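Local coordinates for protein tapirin (Caldicellulosiruptor hydrothermalis, PDB 6N2C) that probably binds cellulose, serving cell adhesion through a beta-helical C-terminal domain that carries a bound zinc ion, at residues S190-I195 with S209-T214; I232-G237 with M253-G258; S520-P525 with G539-N544; R205-S210 with Y225-D230. All coordinates share one frame; numbering follows the deposited sequence. Where two conformers were deposited one is given.

Contact 1: S190-I195 with S209-T214; sequences SSDKII and SSSDIT
I194 and I213 lie abreast on neighbouring coils of the beta-helix, where a parallel ladder interrupted by the loop S191-K193 resumes. Along the I194 side chain, CB faces I213 CG1 at 4.1 Å, CG1 passes 3.6 Å from S209 OG, and CD1 continues over S209 CB at 3.9 Å. The chi1 of -59° sets CG1 beside the backbone N and thus over the serine. T214 N and D212 O secure the strand itself, bonding to I194 O and I194 N.

At the corner the D192 carbonyl does most of the work. S211 N donates to D192 O at 2.7 Å from well above the carbonyl plane, with a weaker approach from S210 N. The S209 hydroxyl also lies close to D192 O, yet S211 O competes for its proton. S190 OG accepts from D192 N, forming an ST turn, and bonds to G539 O on the adjacent coil.

Outside, K193 bends at its last torsion to bring NZ within 2.9 Å of S211 OG in the conformer described. Without that hydroxyl, as with an alanine here, the ammonium would probably be held less firmly and the lysine tip freer to swing. A water links NZ to D212 OD2, whose OD1 is held by S238.

The chemistry is therefore divided: I194 and I213 pack on the inner side, while at the turn backbone carbonyls and the S190 hydroxyl take up backbone N-H groups and S211 OG receives the lysine.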
loop_
_atom_site.group_PDB
_atom_site.type_symbol
_atom_site.label_atom_id
_atom_site.label_comp_id
_atom_site.label_asym_id
_atom_site.label_seq_id
_atom_site.Cartn_x
_atom_site.Cartn_y
_atom_site.Cartn_z
ATOM N N SER A 190 -17.376 0.989 1.745
ATOM C CA SER A 190 -18.198 -0.219 1.670
ATOM C C SER A 190 -17.860 -1.138 2.819
ATOM O O SER A 190 -16.675 -1.321 3.084
ATOM C CB SER A 190 -17.973 -0.956 0.344
ATOM O OG SER A 190 -18.719 -2.203 0.340
ATOM N N SER A 191 -18.885 -1.741 3.452
ATOM C CA SER A 191 -18.647 -2.812 4.369
ATOM C C SER A 191 -18.447 -4.140 3.708
ATOM O O SER A 191 -18.304 -5.127 4.448
ATOM C CB SER A 191 -19.714 -2.936 5.397
ATOM O OG SER A 191 -19.918 -1.763 6.091
ATOM N N ASP A 192 -18.439 -4.171 2.395
ATOM C CA ASP A 192 -17.971 -5.381 1.671
ATOM C C ASP A 192 -16.931 -5.012 0.665
ATOM O O ASP A 192 -15.883 -4.534 1.093
ATOM C CB ASP A 192 -19.210 -6.100 1.157
ATOM C CG ASP A 192 -18.924 -7.562 0.682
ATOM O OD1 ASP A 192 -17.834 -8.052 0.833
ATOM O OD2 ASP A 192 -19.904 -8.216 0.325
ATOM N N LYS A 193 -17.142 -5.187 -0.624
ATOM C CA LYS A 193 -16.139 -4.891 -1.630
ATOM C C LYS A 193 -16.321 -3.571 -2.324
ATOM O O LYS A 193 -17.423 -3.033 -2.320
ATOM C CB LYS A 193 -16.187 -5.928 -2.753
ATOM C CG LYS A 193 -15.644 -7.297 -2.309
ATOM C CD LYS A 193 -16.071 -8.368 -3.315
ATOM C CE LYS A 193 -16.063 -9.794 -2.707
ATOM N NZ LYS A 193 -14.834 -10.114 -1.927
ATOM N N ILE A 194 -15.254 -3.073 -2.937
ATOM C CA ILE A 194 -15.339 -2.000 -3.887
ATOM C C ILE A 194 -14.798 -2.497 -5.219
ATOM O O ILE A 194 -13.653 -2.824 -5.302
ATOM C CB ILE A 194 -14.659 -0.720 -3.515
ATOM C CG1 ILE A 194 -15.243 -0.182 -2.197
ATOM C CG2 ILE A 194 -14.908 0.333 -4.572
ATOM C CD1 ILE A 194 -14.534 1.100 -1.732
ATOM N N ILE A 195 -15.704 -2.640 -6.177
ATOM C CA ILE A 195 -15.383 -3.166 -7.492
ATOM C C ILE A 195 -15.456 -2.141 -8.542
ATOM O O ILE A 195 -16.557 -1.771 -8.954
ATOM C CB ILE A 195 -16.192 -4.434 -7.845
ATOM C CG1 ILE A 195 -16.199 -5.399 -6.653
ATOM C CG2 ILE A 195 -15.607 -5.074 -9.111
ATOM C CD1 ILE A 195 -17.272 -6.417 -6.693
ATOM N N SER A 209 -12.842 0.156 2.572
ATOM C CA SER A 209 -13.574 -1.034 2.193
ATOM C C SER A 209 -13.260 -2.091 3.199
ATOM O O SER A 209 -12.149 -2.135 3.754
ATOM C CB SER A 209 -13.082 -1.467 0.798
ATOM O OG SER A 209 -13.931 -2.435 0.242
ATOM N N SER A 210 -14.193 -3.023 3.442
ATOM C CA SER A 210 -13.897 -4.093 4.343
ATOM C C SER A 210 -13.207 -5.228 3.528
ATOM O O SER A 210 -12.123 -5.694 3.905
ATOM C CB SER A 210 -15.208 -4.606 5.011
ATOM O OG SER A 210 -14.878 -5.758 5.828
ATOM N N SER A 211 -13.842 -5.658 2.429
ATOM C CA SER A 211 -13.247 -6.652 1.594
ATOM C C SER A 211 -12.511 -5.983 0.451
ATOM O O SER A 211 -12.242 -4.764 0.508
ATOM C CB SER A 211 -14.331 -7.706 1.199
ATOM O OG SER A 211 -13.733 -8.711 0.358
ATOM N N ASP A 212 -12.134 -6.723 -0.574
ATOM C CA ASP A 212 -11.160 -6.236 -1.532
ATOM C C ASP A 212 -11.601 -4.982 -2.284
ATOM O O ASP A 212 -12.780 -4.804 -2.635
ATOM C CB ASP A 212 -10.909 -7.253 -2.623
ATOM C CG ASP A 212 -10.306 -8.546 -2.117
ATOM O OD1 ASP A 212 -9.608 -8.587 -1.116
ATOM O OD2 ASP A 212 -10.642 -9.600 -2.717
ATOM N N ILE A 213 -10.651 -4.150 -2.592
ATOM C CA ILE A 213 -10.859 -3.095 -3.585
ATOM C C ILE A 213 -10.198 -3.571 -4.872
ATOM O O ILE A 213 -8.999 -3.910 -4.840
ATOM C CB ILE A 213 -10.261 -1.779 -3.171
ATOM C CG1 ILE A 213 -10.904 -1.294 -1.884
ATOM C CG2 ILE A 213 -10.383 -0.804 -4.321
ATOM C CD1 ILE A 213 -10.368 0.046 -1.368
ATOM N N THR A 214 -10.953 -3.690 -5.954
ATOM C CA THR A 214 -10.408 -4.181 -7.220
ATOM C C THR A 214 -10.462 -3.123 -8.323
ATOM O O THR A 214 -11.546 -2.617 -8.672
ATOM C CB THR A 214 -11.190 -5.429 -7.682
ATOM O OG1 THR A 214 -11.091 -6.462 -6.673
ATOM C CG2 THR A 214 -10.563 -5.973 -8.942
HETATM O O HOH W 1 -17.690 -5.462 7.191
HETATM O O HOH W 2 -13.099 -9.309 -4.218
#

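Contact 2: I232-G237 with M253-G258; sequences IIVKNG and MYTKNG
I232-V234 and M253-T255 run parallel, their short axes 4.7 Å apart at closest and only 5° from alignment. They are successive rungs of the parallel beta-helix, joined by alternating backbone bonds: Y254 N to I232 O, V234 N to Y254 O, and K256 N to V234 O. Past the strands the register shifts by one residue. G237 O receives N257 N at 3.0 Å, the donor lying well above the carbonyl plane.

Side chains on each face sit beside their counterparts one coil on. I232 sits beside M253, whose CG lies 4.4 Å from the isoleucine CB. V234 and T255 lie side by side pointing the same way, with T255 CG2 4.0 Å from both V234 CB and V234 CG2. T255 OG1 occupies the position between backbone N and carbonyl carbon (chi1 82°), from which it donates to G258 O in its own turn and also bonds to S276. F239 touches M253 and T255 on this side.

On the other surface, I233 CG2 approaches Y254 CD2 obliquely at 4.2 Å, and helix 451-457 covers both residues through I453, I456 and K457. Y254 has CG anti to the backbone N (chi1 169°), which leans the CD2-CE2 side of the ring toward V234 O, 3.6 Å from CE2, and leaves K235 O near the ring plane at its edge. K256 lays its CB 3.3 Å from K235 O before its extended chain leads outward.

The Y254 hydroxyl bonds to D277 OD2, and it also accepts from a water that donates a second hydrogen bond to K235 O at 2.7 Å.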
loop_
_atom_site.group_PDB
_atom_site.type_symbol
_atom_site.label_atom_id
_atom_site.label_comp_id
_atom_site.label_asym_id
_atom_site.label_seq_id
_atom_site.Cartn_x
_atom_site.Cartn_y
_atom_site.Cartn_z
ATOM N N ILE A 232 -6.397 5.287 2.151
ATOM C CA ILE A 232 -7.146 4.146 1.682
ATOM C C ILE A 232 -6.976 3.036 2.639
ATOM O O ILE A 232 -5.853 2.668 2.985
ATOM C CB ILE A 232 -6.683 3.686 0.249
ATOM C CG1 ILE A 232 -6.765 4.809 -0.775
ATOM C CG2 ILE A 232 -7.431 2.419 -0.167
ATOM C CD1 ILE A 232 -6.340 4.408 -2.202
ATOM N N ILE A 233 -8.108 2.481 3.139
ATOM C CA ILE A 233 -8.079 1.455 4.143
ATOM C C ILE A 233 -8.911 0.291 3.690
ATOM O O ILE A 233 -10.055 0.448 3.424
ATOM C CB ILE A 233 -8.615 1.970 5.534
ATOM C CG1 ILE A 233 -7.752 3.166 5.993
ATOM C CG2 ILE A 233 -8.742 0.806 6.544
ATOM C CD1 ILE A 233 -8.319 3.895 7.200
ATOM N N VAL A 234 -8.284 -0.862 3.656
ATOM C CA VAL A 234 -8.957 -2.151 3.282
ATOM C C VAL A 234 -8.821 -3.019 4.485
ATOM O O VAL A 234 -7.797 -3.675 4.750
ATOM C CB VAL A 234 -8.327 -2.808 2.046
ATOM C CG1 VAL A 234 -9.233 -3.951 1.588
ATOM C CG2 VAL A 234 -8.251 -1.796 0.901
ATOM N N LYS A 235 -9.826 -2.981 5.320
ATOM C CA LYS A 235 -9.666 -3.497 6.669
ATOM C C LYS A 235 -9.548 -5.064 6.711
ATOM O O LYS A 235 -8.843 -5.573 7.570
ATOM C CB LYS A 235 -10.927 -3.110 7.461
ATOM C CG LYS A 235 -11.032 -3.754 8.772
ATOM C CD LYS A 235 -10.597 -2.926 9.922
ATOM C CE LYS A 235 -10.830 -3.754 11.193
ATOM N NZ LYS A 235 -10.723 -3.086 12.477
ATOM N N ASN A 236 -10.296 -5.772 5.866
ATOM C CA ASN A 236 -10.342 -7.229 5.851
ATOM C C ASN A 236 -10.125 -7.775 4.426
ATOM O O ASN A 236 -10.719 -8.779 4.034
ATOM C CB ASN A 236 -11.708 -7.707 6.414
ATOM C CG ASN A 236 -11.958 -7.210 7.811
ATOM O OD1 ASN A 236 -11.246 -7.583 8.737
ATOM N ND2 ASN A 236 -13.004 -6.397 7.992
ATOM N N GLY A 237 -9.291 -7.111 3.646
ATOM C CA GLY A 237 -9.115 -7.499 2.267
ATOM C C GLY A 237 -7.840 -7.022 1.649
ATOM O O GLY A 237 -6.971 -6.473 2.359
ATOM N N MET A 253 -1.959 4.113 3.251
ATOM C CA MET A 253 -2.674 3.025 2.619
ATOM C C MET A 253 -2.418 1.824 3.454
ATOM O O MET A 253 -1.266 1.423 3.693
ATOM C CB MET A 253 -2.185 2.794 1.177
ATOM C CG MET A 253 -2.840 1.593 0.508
ATOM S SD MET A 253 -2.417 1.674 -1.236
ATOM C CE MET A 253 -3.404 0.329 -1.840
ATOM N N TYR A 254 -3.513 1.210 3.957
ATOM C CA TYR A 254 -3.465 0.015 4.757
ATOM C C TYR A 254 -4.283 -1.085 4.093
ATOM O O TYR A 254 -5.380 -0.827 3.689
ATOM C CB TYR A 254 -4.092 0.222 6.194
ATOM C CG TYR A 254 -4.272 -1.130 6.904
ATOM C CD1 TYR A 254 -3.187 -1.729 7.599
ATOM C CD2 TYR A 254 -5.483 -1.859 6.894
ATOM C CE1 TYR A 254 -3.300 -2.978 8.158
ATOM C CE2 TYR A 254 -5.592 -3.097 7.487
ATOM C CZ TYR A 254 -4.541 -3.645 8.133
ATOM O OH TYR A 254 -4.670 -4.841 8.726
ATOM N N THR A 255 -3.775 -2.344 4.043
ATOM C CA THR A 255 -4.594 -3.506 3.673
ATOM C C THR A 255 -4.268 -4.635 4.597
ATOM O O THR A 255 -3.131 -4.764 5.024
ATOM C CB THR A 255 -4.417 -3.951 2.218
ATOM O OG1 THR A 255 -3.243 -4.765 2.070
ATOM C CG2 THR A 255 -4.448 -2.834 1.264
ATOM N N LYS A 256 -5.272 -5.441 4.931
ATOM C CA LYS A 256 -4.962 -6.640 5.703
ATOM C C LYS A 256 -4.265 -7.736 4.847
ATOM O O LYS A 256 -3.315 -8.437 5.289
ATOM C CB LYS A 256 -6.240 -7.199 6.287
ATOM C CG LYS A 256 -5.988 -8.281 7.302
ATOM C CD LYS A 256 -7.273 -9.033 7.678
ATOM C CE LYS A 256 -6.909 -10.341 8.381
ATOM N NZ LYS A 256 -8.105 -11.126 8.853
ATOM N N ASN A 257 -4.835 -8.005 3.726
ATOM C CA ASN A 257 -4.496 -9.236 2.985
ATOM C C ASN A 257 -3.593 -9.071 1.758
ATOM O O ASN A 257 -3.473 -9.979 0.983
ATOM C CB ASN A 257 -5.761 -10.019 2.642
ATOM C CG ASN A 257 -6.425 -10.572 3.902
ATOM O OD1 ASN A 257 -5.753 -10.783 4.906
ATOM N ND2 ASN A 257 -7.697 -10.709 3.875
ATOM N N GLY A 258 -2.970 -7.919 1.623
ATOM C CA GLY A 258 -2.025 -7.735 0.587
ATOM C C GLY A 258 -2.320 -6.648 -0.427
ATOM O O GLY A 258 -3.337 -5.969 -0.404
HETATM O O HOH W 3 -7.284 -5.213 9.757
#

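Contact 3: S520-P525 with G539-N544; sequences SGINVP and GSLQFN. With EDO (1,2-ethanediol), chain D.
S520 O opens the pairing by accepting G539 N, which comes from above the carbonyl plane rather than along it. G521 follows, its CA just 3.6 Å from the CA of G539. Neither glycine could carry a side chain easily: a CB on G521 would collide with S540 O, and one on G539 with G521 N. The backbones then settle into a parallel ladder of the beta-helix, their short axes diverging by 12°.

I522 gives its N to S540 O and takes Q542 N on its own O at 2.9 Å, an almost straight bond. Its CB rests 3.8 Å from L541 CD1 in the leucine conformer described, the two side chains pointing the same way. N523 turns to the other surface. Its OD1 lies 3.5 Å from Q542 CB, the two amide planes 56° apart, and accepts from a water that also reaches S540 O. N523 N points away from the partner strand and donates at 2.9 Å to O1 of a 1,2-ethanediol molecule that probably came from the crystallisation liquor.

V524 bonds through its N to Q542 O and through its O to N544 N. With CG2 anti to the carbonyl carbon, this methyl meets F543 CE2 obliquely at 3.7 Å. N544 closes the row, placing OD1 3.3 Å from N523 CB.

Strand 522-524 is the outermost of its face within the chain. Helix 494-500 reaches I522 and P525 through F500, strand 534-537 packs against I522 and L541, and F543 lies against F196 and strand 548-552.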
loop_
_atom_site.group_PDB
_atom_site.type_symbol
_atom_site.label_atom_id
_atom_site.label_comp_id
_atom_site.label_asym_id
_atom_site.label_seq_id
_atom_site.Cartn_x
_atom_site.Cartn_y
_atom_site.Cartn_z
ATOM N N SER A 520 -28.035 -1.390 1.798
ATOM C CA SER A 520 -27.842 -2.258 0.630
ATOM C C SER A 520 -26.420 -2.086 0.094
ATOM O O SER A 520 -25.617 -1.329 0.669
ATOM C CB SER A 520 -28.889 -1.967 -0.506
ATOM O OG SER A 520 -28.713 -0.690 -1.150
ATOM N N GLY A 521 -26.133 -2.777 -0.999
ATOM C CA GLY A 521 -25.032 -2.350 -1.853
ATOM C C GLY A 521 -25.453 -1.224 -2.773
ATOM O O GLY A 521 -26.583 -0.759 -2.693
ATOM N N ILE A 522 -24.543 -0.781 -3.575
ATOM C CA ILE A 522 -24.732 0.231 -4.604
ATOM C C ILE A 522 -24.189 -0.256 -5.892
ATOM O O ILE A 522 -23.006 -0.461 -6.012
ATOM C CB ILE A 522 -24.097 1.610 -4.288
ATOM C CG1 ILE A 522 -24.669 2.196 -3.012
ATOM C CG2 ILE A 522 -24.346 2.562 -5.435
ATOM C CD1 ILE A 522 -23.925 3.383 -2.405
ATOM N N ASN A 523 -25.074 -0.454 -6.897
ATOM C CA ASN A 523 -24.612 -0.773 -8.239
ATOM C C ASN A 523 -24.794 0.411 -9.066
ATOM O O ASN A 523 -25.945 0.807 -9.335
ATOM C CB ASN A 523 -25.475 -1.936 -8.786
ATOM C CG ASN A 523 -25.325 -3.193 -7.968
ATOM O OD1 ASN A 523 -24.211 -3.498 -7.465
ATOM N ND2 ASN A 523 -26.454 -3.928 -7.762
ATOM N N VAL A 524 -23.703 1.008 -9.487
ATOM C CA VAL A 524 -23.731 2.242 -10.237
ATOM C C VAL A 524 -24.008 1.945 -11.719
ATOM O O VAL A 524 -23.337 1.117 -12.352
ATOM C CB VAL A 524 -22.455 3.001 -10.134
ATOM C CG1 VAL A 524 -22.569 4.359 -10.828
ATOM C CG2 VAL A 524 -22.103 3.248 -8.660
ATOM N N PRO A 525 -25.055 2.571 -12.280
ATOM C CA PRO A 525 -25.392 2.240 -13.669
ATOM C C PRO A 525 -24.288 2.503 -14.629
ATOM O O PRO A 525 -23.532 3.469 -14.467
ATOM C CB PRO A 525 -26.573 3.177 -13.983
ATOM C CG PRO A 525 -27.201 3.395 -12.712
ATOM C CD PRO A 525 -26.121 3.359 -11.645
ATOM N N GLY A 539 -23.427 -2.965 1.733
ATOM C CA GLY A 539 -23.086 -3.961 0.771
ATOM C C GLY A 539 -22.000 -3.455 -0.133
ATOM O O GLY A 539 -21.440 -2.392 0.108
ATOM N N SER A 540 -21.678 -4.225 -1.147
ATOM C CA SER A 540 -20.619 -3.857 -2.052
ATOM C C SER A 540 -20.954 -2.656 -2.924
ATOM O O SER A 540 -22.105 -2.468 -3.338
ATOM C CB SER A 540 -20.229 -5.005 -3.007
ATOM O OG SER A 540 -19.624 -6.034 -2.246
ATOM N N LEU A 541 -19.906 -1.944 -3.275
ATOM C CA LEU A 541 -19.990 -0.880 -4.209
ATOM C C LEU A 541 -19.435 -1.314 -5.565
ATOM O O LEU A 541 -18.196 -1.511 -5.741
ATOM C CB LEU A 541 -19.223 0.329 -3.673
ATOM C CG LEU A 541 -19.081 1.471 -4.610
ATOM C CD1 LEU A 541 -20.421 2.046 -5.060
ATOM C CD2 LEU A 541 -18.274 2.534 -3.925
ATOM N N GLN A 542 -20.335 -1.414 -6.535
ATOM C CA GLN A 542 -19.958 -2.031 -7.857
ATOM C C GLN A 542 -20.266 -1.082 -8.903
ATOM O O GLN A 542 -21.420 -0.604 -8.980
ATOM C CB GLN A 542 -20.722 -3.326 -8.039
ATOM C CG GLN A 542 -20.586 -3.978 -9.388
ATOM C CD GLN A 542 -20.172 -5.439 -9.307
ATOM O OE1 GLN A 542 -20.708 -6.222 -8.471
ATOM N NE2 GLN A 542 -19.171 -5.805 -10.135
ATOM N N PHE A 543 -19.275 -0.771 -9.718
ATOM C CA PHE A 543 -19.458 0.088 -10.854
ATOM C C PHE A 543 -19.740 -0.809 -12.056
ATOM O O PHE A 543 -18.878 -1.605 -12.432
ATOM C CB PHE A 543 -18.246 0.971 -11.084
ATOM C CG PHE A 543 -18.068 1.956 -9.942
ATOM C CD1 PHE A 543 -17.422 1.596 -8.741
ATOM C CD2 PHE A 543 -18.637 3.208 -10.029
ATOM C CE1 PHE A 543 -17.278 2.485 -7.681
ATOM C CE2 PHE A 543 -18.521 4.092 -8.950
ATOM C CZ PHE A 543 -17.852 3.743 -7.760
ATOM N N ASN A 544 -20.944 -0.673 -12.606
ATOM C CA ASN A 544 -21.420 -1.579 -13.699
ATOM C C ASN A 544 -20.927 -1.100 -15.052
ATOM O O ASN A 544 -21.063 -1.819 -16.050
ATOM C CB ASN A 544 -22.915 -1.791 -13.621
ATOM C CG ASN A 544 -23.329 -2.749 -12.464
ATOM O OD1 ASN A 544 -24.441 -2.659 -11.881
ATOM N ND2 ASN A 544 -22.482 -3.708 -12.190
HETATM C C1 EDO D . -27.988 -2.075 -5.621
HETATM O O1 EDO D . -27.897 -0.818 -6.243
HETATM C C2 EDO D . -29.063 -2.061 -4.522
HETATM O O2 EDO D . -30.374 -1.709 -5.004
HETATM O O HOH W 4 -23.493 -4.166 -5.025
#

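Contact 4: R205-S210 with Y225-D230; sequences RNMYSS and YTIKAD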
loop_
_atom_site.group_PDB
_atom_site.type_symbol
_atom_site.label_atom_id
_atom_site.label_comp_id
_atom_site.label_asym_id
_atom_site.label_seq_id
_atom_site.Cartn_x
_atom_site.Cartn_y
_atom_site.Cartn_z
ATOM N N ARG A 205 -10.968 12.090 -0.588
ATOM C CA ARG A 205 -10.214 12.312 0.622
ATOM C C ARG A 205 -9.949 10.944 1.177
ATOM O O ARG A 205 -8.886 10.352 0.820
ATOM C CB ARG A 205 -10.908 13.214 1.665
ATOM C CG ARG A 205 -10.991 14.648 1.309
ATOM C CD ARG A 205 -11.436 15.415 2.545
ATOM N NE ARG A 205 -10.489 15.373 3.675
ATOM C CZ ARG A 205 -10.598 16.143 4.755
ATOM N NH1 ARG A 205 -11.642 16.974 4.922
ATOM N NH2 ARG A 205 -9.696 16.036 5.721
ATOM N N ASN A 206 -10.903 10.368 1.918
ATOM C CA ASN A 206 -10.720 8.997 2.455
ATOM C C ASN A 206 -11.562 7.954 1.804
ATOM O O ASN A 206 -12.672 8.242 1.365
ATOM C CB ASN A 206 -10.848 9.064 3.957
ATOM C CG ASN A 206 -9.792 9.991 4.557
ATOM O OD1 ASN A 206 -8.624 9.951 4.141
ATOM N ND2 ASN A 206 -10.167 10.867 5.544
ATOM N N MET A 207 -11.070 6.677 1.781
ATOM C CA MET A 207 -11.824 5.593 1.189
ATOM C C MET A 207 -11.615 4.366 2.049
ATOM O O MET A 207 -10.517 4.177 2.600
ATOM C CB MET A 207 -11.288 5.292 -0.258
ATOM C CG MET A 207 -11.847 4.020 -0.861
ATOM S SD MET A 207 -11.419 3.768 -2.667
ATOM C CE MET A 207 -10.378 5.238 -2.792
ATOM N N TYR A 208 -12.720 3.696 2.370
ATOM C CA TYR A 208 -12.683 2.511 3.164
ATOM C C TYR A 208 -13.412 1.372 2.466
ATOM O O TYR A 208 -14.506 1.523 1.884
ATOM C CB TYR A 208 -13.382 2.724 4.542
ATOM C CG TYR A 208 -13.590 1.475 5.392
ATOM C CD1 TYR A 208 -14.709 0.625 5.253
ATOM C CD2 TYR A 208 -12.736 1.171 6.390
ATOM C CE1 TYR A 208 -14.804 -0.525 5.999
ATOM C CE2 TYR A 208 -12.849 0.042 7.156
ATOM C CZ TYR A 208 -13.932 -0.788 6.966
ATOM O OH TYR A 208 -14.086 -1.919 7.752
ATOM N N SER A 209 -12.842 0.156 2.572
ATOM C CA SER A 209 -13.574 -1.034 2.193
ATOM C C SER A 209 -13.260 -2.091 3.199
ATOM O O SER A 209 -12.149 -2.135 3.754
ATOM C CB SER A 209 -13.082 -1.467 0.798
ATOM O OG SER A 209 -13.931 -2.435 0.242
ATOM N N SER A 210 -14.193 -3.023 3.442
ATOM C CA SER A 210 -13.897 -4.093 4.343
ATOM C C SER A 210 -13.207 -5.228 3.528
ATOM O O SER A 210 -12.123 -5.694 3.905
ATOM C CB SER A 210 -15.208 -4.606 5.011
ATOM O OG SER A 210 -14.878 -5.758 5.828
ATOM N N TYR A 225 -4.273 10.208 -13.010
ATOM C CA TYR A 225 -4.225 9.150 -11.990
ATOM C C TYR A 225 -5.491 8.423 -12.109
ATOM O O TYR A 225 -6.477 8.920 -12.678
ATOM C CB TYR A 225 -3.983 9.718 -10.584
ATOM C CG TYR A 225 -4.962 10.795 -10.223
ATOM C CD1 TYR A 225 -6.229 10.487 -9.839
ATOM C CD2 TYR A 225 -4.549 12.119 -10.185
ATOM C CE1 TYR A 225 -7.146 11.476 -9.483
ATOM C CE2 TYR A 225 -5.424 13.143 -9.858
ATOM C CZ TYR A 225 -6.706 12.836 -9.485
ATOM O OH TYR A 225 -7.596 13.850 -9.180
ATOM N N THR A 226 -5.466 7.204 -11.645
ATOM C CA THR A 226 -6.622 6.399 -11.423
ATOM C C THR A 226 -7.296 6.767 -10.086
ATOM O O THR A 226 -8.541 6.861 -10.003
ATOM C CB THR A 226 -6.244 4.937 -11.412
ATOM O OG1 THR A 226 -5.500 4.682 -12.641
ATOM C CG2 THR A 226 -7.438 4.094 -11.374
ATOM N N ILE A 227 -6.518 6.744 -9.009
ATOM C CA ILE A 227 -7.077 7.138 -7.684
ATOM C C ILE A 227 -6.084 8.113 -7.078
ATOM O O ILE A 227 -4.888 7.845 -7.006
ATOM C CB ILE A 227 -7.200 5.955 -6.729
ATOM C CG1 ILE A 227 -8.171 4.938 -7.282
ATOM C CG2 ILE A 227 -7.639 6.434 -5.360
ATOM C CD1 ILE A 227 -8.265 3.715 -6.322
ATOM N N LYS A 228 -6.613 9.236 -6.578
ATOM C CA LYS A 228 -5.890 10.142 -5.744
ATOM C C LYS A 228 -6.691 10.233 -4.400
ATOM O O LYS A 228 -7.876 10.494 -4.438
ATOM C CB LYS A 228 -5.755 11.499 -6.381
ATOM C CG LYS A 228 -4.972 12.429 -5.476
ATOM C CD LYS A 228 -4.898 13.822 -6.094
ATOM C CE LYS A 228 -4.173 14.817 -5.196
ATOM N NZ LYS A 228 -2.740 14.393 -4.919
ATOM N N ALA A 229 -6.024 9.966 -3.311
ATOM C CA ALA A 229 -6.675 9.908 -1.971
ATOM C C ALA A 229 -5.766 10.393 -0.912
ATOM O O ALA A 229 -4.566 10.279 -1.014
ATOM C CB ALA A 229 -7.044 8.461 -1.701
ATOM N N ASP A 230 -6.315 10.844 0.231
ATOM C CA ASP A 230 -5.527 11.026 1.416
ATOM C C ASP A 230 -5.204 9.712 2.098
ATOM O O ASP A 230 -4.080 9.465 2.549
ATOM C CB ASP A 230 -6.341 11.838 2.486
ATOM C CG ASP A 230 -6.637 13.286 2.086
ATOM O OD1 ASP A 230 -6.030 13.781 1.152
ATOM O OD2 ASP A 230 -7.398 13.914 2.855
HETATM O O HOH W 5 -8.043 12.935 5.740
#
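I227 meets M207 inside the beta-helix, CG2 against CE at 3.9 Å, the two side chains crossing at about a right angle. The methionine runs out straight from the backbone until its last torsion, chi3 4°, which eclipses CE with CB and swings the methyl toward the isoleucine. The pair spans the interior between strand 206-209 and strand 227-229, which lie on different faces, and V202 of the neighbouring strand 200-203 also touches I227.

Two residues on, A229 presses its CB to within 3.7 Å of R205 O. The same carbonyl is then taken by D230 N at 2.7 Å, the N-H bent to 141° at the hydrogen and slightly tilted from the carbonyl plane. Here the chain turns its corner, and this bond ties the turn to R205, the residue before strand 206-209.

D230 makes the remaining polar contacts. Its CB lies 3.4 Å from N206 OD1, whose hydrogen bond goes to N231 ND2. Its carboxylate stands at 70° to the R205 guanidinium, with OD2 near the guanidinium plane at its edge and 3.5 Å from NE, a long salt bridge. The arginine bends at chi3 to present that nitrogen. A water accepts from N206 ND2 and lies within 3.1 Å of D230 OD2, while N206 ND2 also bonds to T185. With the carboxylate replaced by an alanine methyl, the R205 guanidinium is likely to lose its counter-charge here and to turn more freely.

The contact thus passes from apolar packing in the interior to charge pairing at the partly exposed corner.

All four contacts belong to one parallel beta-helix and sample neighbouring coils. Contact 1 is the hub. Its S209 O and S210 O accept K235 N and N236 N of contact 2 at 2.9 and 2.7 Å, and I195 N reaches L541 O of contact 3 at 2.8 Å. Contact 4 shares S209 and S210 with contact 1 and joins contact 2 in the interior, where I232 CD1 packs on I227 CG2. Contacts 2 and 3 do not touch, their centres about 20 Å apart. The zinc ion, held by H530, D532 and E551, is about 12 Å from the side chain of F543 in contact 3 and about 13 Å from that of R205 in contact 4.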